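Local coordinates for BPT4 GENE 59 helicase assembly protein (Enterobacteria phage T4, PDB 1C1K), which loads the phage replicative helicase onto fork DNA coated with single-stranded-DNA-binding protein, coordinating leading- and lagging-strand synthesis in replication, recombination and repair, at residues Glu134-Asn139 with Ser145-Leu150; Asp172-Gln177 with Leu181-Tyr186. One frame throughout, in Å; residues are numbered along the deposited sequence.

Interaction 1 (Glu134-Asn139 with Ser145-Leu150)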
ATOM      1  N   GLU A 134      -6.855  12.651 -19.118  1.00  8.02           N
ATOM      2  CA  GLU A 134      -6.847  11.386 -19.848  1.00  8.21           C
ATOM      3  C   GLU A 134      -5.929  10.332 -19.215  1.00  8.30           C
ATOM      4  O   GLU A 134      -6.087   9.129 -19.440  1.00  9.00           O
ATOM      5  CB  GLU A 134      -6.433  11.630 -21.304  1.00  9.44           C
ATOM      6  CG  GLU A 134      -7.546  12.261 -22.130  1.00 12.92           C
ATOM      7  CD  GLU A 134      -7.079  12.822 -23.461  1.00 15.10           C
ATOM      8  OE1 GLU A 134      -7.853  13.597 -24.065  1.00 19.26           O
ATOM      9  OE2 GLU A 134      -5.959  12.497 -23.911  1.00 13.50           O
ATOM     10  N   ILE A 135      -4.968  10.793 -18.422  1.00  7.62           N
ATOM     11  CA  ILE A 135      -4.029   9.897 -17.756  1.00  7.18           C
ATOM     12  C   ILE A 135      -4.728   9.092 -16.659  1.00  6.51           C
ATOM     13  O   ILE A 135      -4.447   7.908 -16.461  1.00  5.76           O
ATOM     14  CB  ILE A 135      -2.881  10.703 -17.088  1.00  8.11           C
ATOM     15  CG1 ILE A 135      -1.961  11.305 -18.159  1.00  7.98           C
ATOM     16  CG2 ILE A 135      -2.107   9.807 -16.117  1.00  8.05           C
ATOM     17  CD1 ILE A 135      -1.162  10.285 -18.927  1.00  9.33           C
ATOM     18  N   PHE A 136      -5.660   9.743 -15.972  1.00  5.81           N
ATOM     19  CA  PHE A 136      -6.354   9.139 -14.847  1.00  6.85           C
ATOM     20  C   PHE A 136      -7.674   8.435 -15.114  1.00  8.51           C
ATOM     21  O   PHE A 136      -8.154   7.697 -14.260  1.00  9.22           O
ATOM     22  CB  PHE A 136      -6.542  10.209 -13.772  1.00  5.87           C
ATOM     23  CG  PHE A 136      -5.296  10.989 -13.491  1.00  5.70           C
ATOM     24  CD1 PHE A 136      -5.010  12.150 -14.198  1.00  4.75           C
ATOM     25  CD2 PHE A 136      -4.377  10.535 -12.545  1.00  5.28           C
ATOM     26  CE1 PHE A 136      -3.827  12.849 -13.972  1.00  5.23           C
ATOM     27  CE2 PHE A 136      -3.196  11.227 -12.314  1.00  4.69           C
ATOM     28  CZ  PHE A 136      -2.919  12.385 -13.028  1.00  5.24           C
ATOM     29  N   GLU A 137      -8.251   8.643 -16.292  1.00  8.86           N
ATOM     30  CA  GLU A 137      -9.528   8.023 -16.614  1.00  9.63           C
ATOM     31  C   GLU A 137      -9.428   6.593 -17.135  1.00  8.71           C
ATOM     32  O   GLU A 137      -8.561   6.259 -17.932  1.00  8.28           O
ATOM     33  CB  GLU A 137     -10.277   8.876 -17.639  1.00 12.54           C
ATOM     34  CG  GLU A 137     -10.709  10.236 -17.123  1.00 19.59           C
ATOM     35  CD  GLU A 137     -11.866  10.152 -16.143  1.00 23.97           C
ATOM     36  OE1 GLU A 137     -11.931  11.002 -15.227  1.00 27.81           O
ATOM     37  OE2 GLU A 137     -12.711   9.240 -16.286  1.00 26.94           O
ATOM     38  N   TYR A 138     -10.338   5.745 -16.670  1.00  9.68           N
ATOM     39  CA  TYR A 138     -10.384   4.357 -17.107  1.00 10.56           C
ATOM     40  C   TYR A 138     -10.702   4.339 -18.612  1.00 11.15           C
ATOM     41  O   TYR A 138     -11.525   5.124 -19.090  1.00 10.66           O
ATOM     42  CB  TYR A 138     -11.470   3.619 -16.317  1.00 11.41           C
ATOM     43  CG  TYR A 138     -11.806   2.246 -16.835  1.00 12.94           C
ATOM     44  CD1 TYR A 138     -10.999   1.148 -16.529  1.00 14.01           C
ATOM     45  CD2 TYR A 138     -12.944   2.033 -17.616  1.00 13.56           C
ATOM     46  CE1 TYR A 138     -11.318  -0.131 -16.986  1.00 15.75           C
ATOM     47  CE2 TYR A 138     -13.275   0.759 -18.078  1.00 14.61           C
ATOM     48  CZ  TYR A 138     -12.458  -0.318 -17.759  1.00 15.42           C
ATOM     49  OH  TYR A 138     -12.789  -1.582 -18.195  1.00 16.85           O
ATOM     50  N   ASN A 139     -10.032   3.452 -19.347  1.00 12.65           N
ATOM     51  CA  ASN A 139     -10.220   3.313 -20.793  1.00 14.04           C
ATOM     52  C   ASN A 139     -10.830   1.944 -21.106  1.00 14.57           C
ATOM     53  O   ASN A 139     -10.133   0.938 -21.103  1.00 15.47           O
ATOM     54  CB  ASN A 139      -8.866   3.450 -21.508  1.00 14.93           C
ATOM     55  CG  ASN A 139      -8.999   3.519 -23.026  1.00 15.24           C
ATOM     56  OD1 ASN A 139      -8.040   3.836 -23.731  1.00 15.92           O
ATOM     57  ND2 ASN A 139     -10.188   3.223 -23.531  1.00 15.16           N
ATOM     58  N   SER A 145      -5.887   2.048 -17.611  1.00  9.33           N
ATOM     59  CA  SER A 145      -5.675   3.488 -17.651  1.00  7.41           C
ATOM     60  C   SER A 145      -4.178   3.723 -17.608  1.00  7.75           C
ATOM     61  O   SER A 145      -3.418   2.839 -17.201  1.00  8.09           O
ATOM     62  CB  SER A 145      -6.339   4.184 -16.454  1.00  6.27           C
ATOM     63  OG  SER A 145      -5.777   3.756 -15.222  1.00  7.51           O
ATOM     64  N   TYR A 146      -3.746   4.904 -18.030  1.00  6.63           N
ATOM     65  CA  TYR A 146      -2.327   5.201 -17.997  1.00  7.10           C
ATOM     66  C   TYR A 146      -1.837   5.198 -16.552  1.00  6.88           C
ATOM     67  O   TYR A 146      -0.775   4.647 -16.254  1.00  7.38           O
ATOM     68  CB  TYR A 146      -2.055   6.563 -18.629  1.00  8.07           C
ATOM     69  CG  TYR A 146      -2.029   6.545 -20.141  1.00  9.12           C
ATOM     70  CD1 TYR A 146      -2.863   7.386 -20.877  1.00 11.01           C
ATOM     71  CD2 TYR A 146      -1.147   5.712 -20.833  1.00  9.14           C
ATOM     72  CE1 TYR A 146      -2.817   7.403 -22.273  1.00 12.18           C
ATOM     73  CE2 TYR A 146      -1.091   5.720 -22.226  1.00 10.67           C
ATOM     74  CZ  TYR A 146      -1.929   6.569 -22.935  1.00 12.16           C
ATOM     75  OH  TYR A 146      -1.875   6.590 -24.309  1.00 15.40           O
ATOM     76  N   ILE A 147      -2.609   5.792 -15.644  1.00  5.50           N
ATOM     77  CA  ILE A 147      -2.170   5.839 -14.254  1.00  5.77           C
ATOM     78  C   ILE A 147      -2.012   4.442 -13.658  1.00  6.58           C
ATOM     79  O   ILE A 147      -1.070   4.191 -12.898  1.00  6.55           O
ATOM     80  CB  ILE A 147      -3.112   6.735 -13.384  1.00  6.06           C
ATOM     81  CG1 ILE A 147      -2.387   7.137 -12.093  1.00  5.80           C
ATOM     82  CG2 ILE A 147      -4.431   6.020 -13.089  1.00  6.36           C
ATOM     83  CD1 ILE A 147      -1.159   8.018 -12.315  1.00  6.02           C
ATOM     84  N   PHE A 148      -2.912   3.522 -13.995  1.00  6.35           N
ATOM     85  CA  PHE A 148      -2.780   2.163 -13.483  1.00  7.64           C
ATOM     86  C   PHE A 148      -1.546   1.511 -14.103  1.00  8.32           C
ATOM     87  O   PHE A 148      -0.801   0.807 -13.429  1.00  8.63           O
ATOM     88  CB  PHE A 148      -4.017   1.330 -13.819  1.00  8.90           C
ATOM     89  CG  PHE A 148      -3.917  -0.112 -13.376  1.00  9.66           C
ATOM     90  CD1 PHE A 148      -3.374  -0.441 -12.136  1.00  9.34           C
ATOM     91  CD2 PHE A 148      -4.360  -1.140 -14.203  1.00  9.32           C
ATOM     92  CE1 PHE A 148      -3.275  -1.770 -11.729  1.00  9.06           C
ATOM     93  CE2 PHE A 148      -4.264  -2.474 -13.802  1.00 11.09           C
ATOM     94  CZ  PHE A 148      -3.718  -2.786 -12.560  1.00  9.45           C
ATOM     95  N   LYS A 149      -1.328   1.754 -15.395  1.00  8.79           N
ATOM     96  CA  LYS A 149      -0.180   1.184 -16.096  1.00  9.77           C
ATOM     97  C   LYS A 149       1.122   1.661 -15.472  1.00  9.53           C
ATOM     98  O   LYS A 149       2.089   0.901 -15.389  1.00  9.61           O
ATOM     99  CB  LYS A 149      -0.208   1.572 -17.582  1.00 10.59           C
ATOM    100  CG  LYS A 149      -1.119   0.709 -18.435  1.00 12.18           C
ATOM    101  CD  LYS A 149      -1.171   1.209 -19.871  1.00 13.67           C
ATOM    102  CE  LYS A 149      -2.241   0.492 -20.680  1.00 15.05           C
ATOM    103  NZ  LYS A 149      -2.142  -0.983 -20.574  1.00 18.69           N
ATOM    104  N   LEU A 150       1.148   2.916 -15.037  1.00  9.00           N
ATOM    105  CA  LEU A 150       2.344   3.473 -14.420  1.00  8.95           C
ATOM    106  C   LEU A 150       2.608   2.782 -13.086  1.00 10.32           C
ATOM    107  O   LEU A 150       3.759   2.551 -12.706  1.00 10.07           O
ATOM    108  CB  LEU A 150       2.188   4.982 -14.225  1.00  9.31           C
ATOM    109  CG  LEU A 150       2.224   5.791 -15.531  1.00  9.47           C
ATOM    110  CD1 LEU A 150       1.908   7.255 -15.251  1.00  9.54           C
ATOM    111  CD2 LEU A 150       3.596   5.644 -16.184  1.00 10.34           C
TER
HETATM  112  O   HOH W   1      -5.946   6.464 -19.075  1.00  7.17           O
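The N-terminal turn of helix 146-152 is capped here, partly by its own Ser-145 and partly by the preceding loop, whose residues Ile-135 and Phe-136 pack on Tyr-146 and Ile-147. Amides in a helix's first turn lack acceptors within the helix. Ser-145, at the N-cap, supplies one: its OG accepts from Phe-148 N at 3.1 Å, the short side chain folding back with OG between its own N and carbonyl carbon (chi1 63°). OG is also hydrogen-bonded to His-174 NE2 of helix 170-177. The loop supplies a second, since Ile-147 N donates to Ile-135 O at 2.9 Å, tilted 25° from the carbonyl plane. For Tyr-146 N the acceptor is a water, 2.9 Å away, which also lies within hydrogen-bonding distance of Glu-134 O and Glu-137 O and so ties the loop's turn to the helix start.

Beside these bonds, branched and aromatic side chains pack together. Ile-135 crosses Tyr-146 at about a right angle, its CD1 3.8 Å from Tyr-146 CB, and its other branch, CG2, sits over the centre of the Phe-136 ring. Helices 109-126 and 158-168 close round the apolar cluster. Ile-147 extends CG1 anti to its backbone N (chi1 -161°), which brings its terminal CD1 to 3.8 Å from Phe-136 CE2.

Interaction 2 (Asp172-Gln177 with Leu181-Tyr186)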
ATOM      1  N   ASP A 172     -12.342   3.858  -6.996  1.00  8.52           N
ATOM      2  CA  ASP A 172     -13.766   3.555  -7.057  1.00  9.94           C
ATOM      3  C   ASP A 172     -14.323   3.630  -8.473  1.00 10.49           C
ATOM      4  O   ASP A 172     -15.120   2.789  -8.864  1.00 11.76           O
ATOM      5  CB  ASP A 172     -14.542   4.477  -6.116  1.00 10.49           C
ATOM      6  CG  ASP A 172     -14.225   4.213  -4.649  1.00 10.82           C
ATOM      7  OD1 ASP A 172     -14.691   4.990  -3.794  1.00 10.71           O
ATOM      8  OD2 ASP A 172     -13.509   3.230  -4.353  1.00 11.61           O
ATOM      9  N   LYS A 173     -13.891   4.623  -9.246  1.00 11.51           N
ATOM     10  CA  LYS A 173     -14.358   4.756 -10.627  1.00 12.11           C
ATOM     11  C   LYS A 173     -13.886   3.579 -11.479  1.00 12.40           C
ATOM     12  O   LYS A 173     -14.616   3.092 -12.338  1.00 12.86           O
ATOM     13  CB  LYS A 173     -13.861   6.067 -11.230  1.00 13.52           C
ATOM     14  CG  LYS A 173     -14.503   7.292 -10.613  1.00 15.04           C
ATOM     15  CD  LYS A 173     -14.773   8.350 -11.659  1.00 21.24           C
ATOM     16  CE  LYS A 173     -13.720   9.440 -11.618  1.00 22.23           C
ATOM     17  NZ  LYS A 173     -13.479  10.004 -12.977  1.00 25.94           N
ATOM     18  N   HIS A 174     -12.660   3.121 -11.250  1.00 10.58           N
ATOM     19  CA  HIS A 174     -12.140   1.986 -11.997  1.00 10.40           C
ATOM     20  C   HIS A 174     -12.952   0.741 -11.618  1.00 11.39           C
ATOM     21  O   HIS A 174     -13.365  -0.036 -12.481  1.00 11.12           O
ATOM     22  CB  HIS A 174     -10.658   1.763 -11.662  1.00  9.57           C
ATOM     23  CG  HIS A 174      -9.708   2.560 -12.508  1.00  9.20           C
ATOM     24  ND1 HIS A 174      -9.807   3.927 -12.658  1.00  9.18           N
ATOM     25  CD2 HIS A 174      -8.622   2.182 -13.224  1.00  9.43           C
ATOM     26  CE1 HIS A 174      -8.822   4.358 -13.429  1.00  8.74           C
ATOM     27  NE2 HIS A 174      -8.089   3.318 -13.786  1.00  9.17           N
ATOM     28  N   ASP A 175     -13.181   0.571 -10.318  1.00 11.55           N
ATOM     29  CA  ASP A 175     -13.929  -0.570  -9.795  1.00 12.90           C
ATOM     30  C   ASP A 175     -15.334  -0.694 -10.382  1.00 14.75           C
ATOM     31  O   ASP A 175     -15.805  -1.800 -10.650  1.00 14.75           O
ATOM     32  CB  ASP A 175     -14.044  -0.470  -8.270  1.00 11.76           C
ATOM     33  CG  ASP A 175     -12.831  -1.027  -7.549  1.00 11.49           C
ATOM     34  OD1 ASP A 175     -12.780  -0.895  -6.308  1.00 11.67           O
ATOM     35  OD2 ASP A 175     -11.938  -1.594  -8.212  1.00 12.43           O
ATOM     36  N   GLU A 176     -16.007   0.436 -10.574  1.00 16.31           N
ATOM     37  CA  GLU A 176     -17.360   0.413 -11.116  1.00 19.13           C
ATOM     38  C   GLU A 176     -17.426   0.192 -12.621  1.00 19.42           C
ATOM     39  O   GLU A 176     -18.462  -0.218 -13.136  1.00 20.20           O
ATOM     40  CB  GLU A 176     -18.114   1.707 -10.761  1.00 21.01           C
ATOM     41  CG  GLU A 176     -17.274   2.977 -10.741  1.00 27.39           C
ATOM     42  CD  GLU A 176     -17.729   3.980  -9.677  1.00 30.33           C
ATOM     43  OE1 GLU A 176     -17.925   5.167 -10.017  1.00 32.47           O
ATOM     44  OE2 GLU A 176     -17.888   3.587  -8.499  1.00 31.10           O
ATOM     45  N   GLN A 177     -16.326   0.435 -13.326  1.00 20.16           N
ATOM     46  CA  GLN A 177     -16.315   0.284 -14.780  1.00 20.57           C
ATOM     47  C   GLN A 177     -15.690  -0.995 -15.334  1.00 21.16           C
ATOM     48  O   GLN A 177     -15.681  -1.199 -16.547  1.00 21.75           O
ATOM     49  CB  GLN A 177     -15.617   1.487 -15.425  1.00 20.99           C
ATOM     50  CG  GLN A 177     -16.257   2.833 -15.116  1.00 21.59           C
ATOM     51  CD  GLN A 177     -15.440   4.003 -15.641  1.00 23.00           C
ATOM     52  OE1 GLN A 177     -14.612   4.568 -14.924  1.00 24.26           O
ATOM     53  NE2 GLN A 177     -15.671   4.374 -16.896  1.00 22.80           N
ATOM     54  N   LEU A 181      -9.486  -8.874 -14.106  1.00 24.14           N
ATOM     55  CA  LEU A 181      -8.794  -9.582 -13.032  1.00 22.84           C
ATOM     56  C   LEU A 181      -7.487  -8.921 -12.592  1.00 21.21           C
ATOM     57  O   LEU A 181      -7.193  -8.842 -11.399  1.00 19.73           O
ATOM     58  CB  LEU A 181      -8.514 -11.022 -13.465  1.00 25.25           C
ATOM     59  CG  LEU A 181      -7.819 -11.910 -12.432  1.00 27.68           C
ATOM     60  CD1 LEU A 181      -8.398 -13.318 -12.508  1.00 29.12           C
ATOM     61  CD2 LEU A 181      -6.316 -11.934 -12.692  1.00 28.21           C
ATOM     62  N   VAL A 182      -6.698  -8.456 -13.552  1.00 19.31           N
ATOM     63  CA  VAL A 182      -5.433  -7.811 -13.226  1.00 18.24           C
ATOM     64  C   VAL A 182      -5.668  -6.548 -12.397  1.00 17.41           C
ATOM     65  O   VAL A 182      -4.940  -6.289 -11.439  1.00 17.20           O
ATOM     66  CB  VAL A 182      -4.643  -7.456 -14.502  1.00 18.00           C
ATOM     67  CG1 VAL A 182      -3.422  -6.629 -14.150  1.00 17.72           C
ATOM     68  CG2 VAL A 182      -4.216  -8.730 -15.212  1.00 19.18           C
ATOM     69  N   TRP A 183      -6.682  -5.763 -12.753  1.00 16.49           N
ATOM     70  CA  TRP A 183      -6.967  -4.549 -11.999  1.00 15.29           C
ATOM     71  C   TRP A 183      -7.493  -4.923 -10.623  1.00 15.94           C
ATOM     72  O   TRP A 183      -7.056  -4.373  -9.617  1.00 13.94           O
ATOM     73  CB  TRP A 183      -8.008  -3.673 -12.705  1.00 13.31           C
ATOM     74  CG  TRP A 183      -8.643  -2.675 -11.760  1.00 11.87           C
ATOM     75  CD1 TRP A 183      -9.910  -2.719 -11.252  1.00 10.47           C
ATOM     76  CD2 TRP A 183      -8.009  -1.541 -11.148  1.00 11.15           C
ATOM     77  NE1 TRP A 183     -10.105  -1.692 -10.359  1.00 10.18           N
ATOM     78  CE2 TRP A 183      -8.955  -0.951 -10.275  1.00  8.89           C
ATOM     79  CE3 TRP A 183      -6.731  -0.965 -11.248  1.00  9.61           C
ATOM     80  CZ2 TRP A 183      -8.665   0.182  -9.508  1.00  9.24           C
ATOM     81  CZ3 TRP A 183      -6.445   0.164 -10.483  1.00  8.45           C
ATOM     82  CH2 TRP A 183      -7.407   0.723  -9.625  1.00  8.94           C
ATOM     83  N   ASN A 184      -8.441  -5.855 -10.589  1.00 18.66           N
ATOM     84  CA  ASN A 184      -9.034  -6.301  -9.332  1.00 20.01           C
ATOM     85  C   ASN A 184      -7.974  -6.721  -8.316  1.00 19.97           C
ATOM     86  O   ASN A 184      -8.036  -6.322  -7.157  1.00 19.52           O
ATOM     87  CB  ASN A 184      -9.996  -7.467  -9.576  1.00 22.85           C
ATOM     88  CG  ASN A 184     -10.488  -8.097  -8.277  1.00 26.25           C
ATOM     89  OD1 ASN A 184     -11.107  -7.428  -7.449  1.00 28.31           O
ATOM     90  ND2 ASN A 184     -10.208  -9.387  -8.093  1.00 26.55           N
ATOM     91  N   ASN A 185      -7.009  -7.529  -8.748  1.00 19.80           N
ATOM     92  CA  ASN A 185      -5.947  -7.987  -7.854  1.00 20.19           C
ATOM     93  C   ASN A 185      -5.247  -6.795  -7.201  1.00 19.24           C
ATOM     94  O   ASN A 185      -4.972  -6.799  -5.997  1.00 19.32           O
ATOM     95  CB  ASN A 185      -4.925  -8.817  -8.628  1.00 23.07           C
ATOM     96  CG  ASN A 185      -5.558  -9.988  -9.362  1.00 27.07           C
ATOM     97  OD1 ASN A 185      -4.959 -10.553 -10.280  1.00 30.82           O
ATOM     98  ND2 ASN A 185      -6.769 -10.362  -8.962  1.00 27.50           N
ATOM     99  N   TYR A 186      -4.952  -5.775  -8.002  1.00 16.69           N
ATOM    100  CA  TYR A 186      -4.293  -4.580  -7.487  1.00 14.76           C
ATOM    101  C   TYR A 186      -5.271  -3.760  -6.651  1.00 12.55           C
ATOM    102  O   TYR A 186      -4.915  -3.243  -5.592  1.00 12.46           O
ATOM    103  CB  TYR A 186      -3.769  -3.718  -8.639  1.00 14.95           C
ATOM    104  CG  TYR A 186      -2.314  -3.947  -8.975  1.00 14.64           C
ATOM    105  CD1 TYR A 186      -1.941  -4.894  -9.926  1.00 16.21           C
ATOM    106  CD2 TYR A 186      -1.310  -3.209  -8.350  1.00 16.31           C
ATOM    107  CE1 TYR A 186      -0.602  -5.102 -10.253  1.00 16.31           C
ATOM    108  CE2 TYR A 186       0.033  -3.409  -8.668  1.00 16.94           C
ATOM    109  CZ  TYR A 186       0.377  -4.356  -9.621  1.00 17.63           C
ATOM    110  OH  TYR A 186       1.701  -4.551  -9.943  1.00 21.09           O
TER
HETATM  111  O   HOH W   2     -12.163  -4.629  -9.014  1.00 27.48           O
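Trp-183 reaches from helix 181-196 to helix 170-177 and meets two consecutive residues there, His-174 through its face and Asp-175 through its indole nitrogen. The polar link is a hydrogen bond of 2.8 Å from Trp-183 NE1 to Asp-175 OD2. The oxygen is approached nearly in line with its C-O bond and stands 20° out of the indole plane, the carboxylate being steeply turned against the ring. Tryptophan suits the place because it combines a broad apolar surface with a single N-H, which would otherwise need a partner in this buried contact. Ser-187 also bonds OD2, and Lys-191 forms a salt bridge with OD1, so both carboxylate oxygens are held and the negative charge is probably stabilised. A water 3.1 Å from Asp-175 OD2 also lies near Asn-184 OD1, a weak bridge at most.

The packing lies over one indole face. His-174 CB rests toward the rim, 3.3 Å from Trp-183 CZ2. The imidazole of His-174 and the six-membered ring of Trp-183 are inclined at 45°, their centroids 4.8 Å apart, an oblique pairing. Histidine suits this spot because its ring can pack on the indole while NE2 bonds to Ser-145. With its CG anti to the backbone N (chi1 161°), Trp-183 spans the gap between the helices. Phe-148 adds an edge-to-face contact to the indole. Joined by three residues, helices 170-177 and 181-196 turn back on each other, roughly antiparallel, as in a helical hairpin, here within the C-terminal part of a predominantly helical fold.

In the fold
Interaction 1 closes before interaction 2 opens, so the two follow one another along the chain, with helix 158-168 between them. Their centres are 12 Å apart, on the same side of the chain's centre, and all four segments belong to the C-terminal family region. They meet directly: Ser-145 OG and His-174 NE2 are 2.8 Å apart in a probable hydrogen bond, and Glu-137 OE1 forms a 2.9 Å salt bridge with Lys-173 NZ. Phe-148 of helix 146-152 also meets the ring of Tyr-186 edge-to-face. Loop 134-139 and helices 146-152, 170-177 and 181-196 thus pack as one unit within the C-terminal region of this monomeric helicase loader, tied by the serine-histidine and glutamate-lysine pairs.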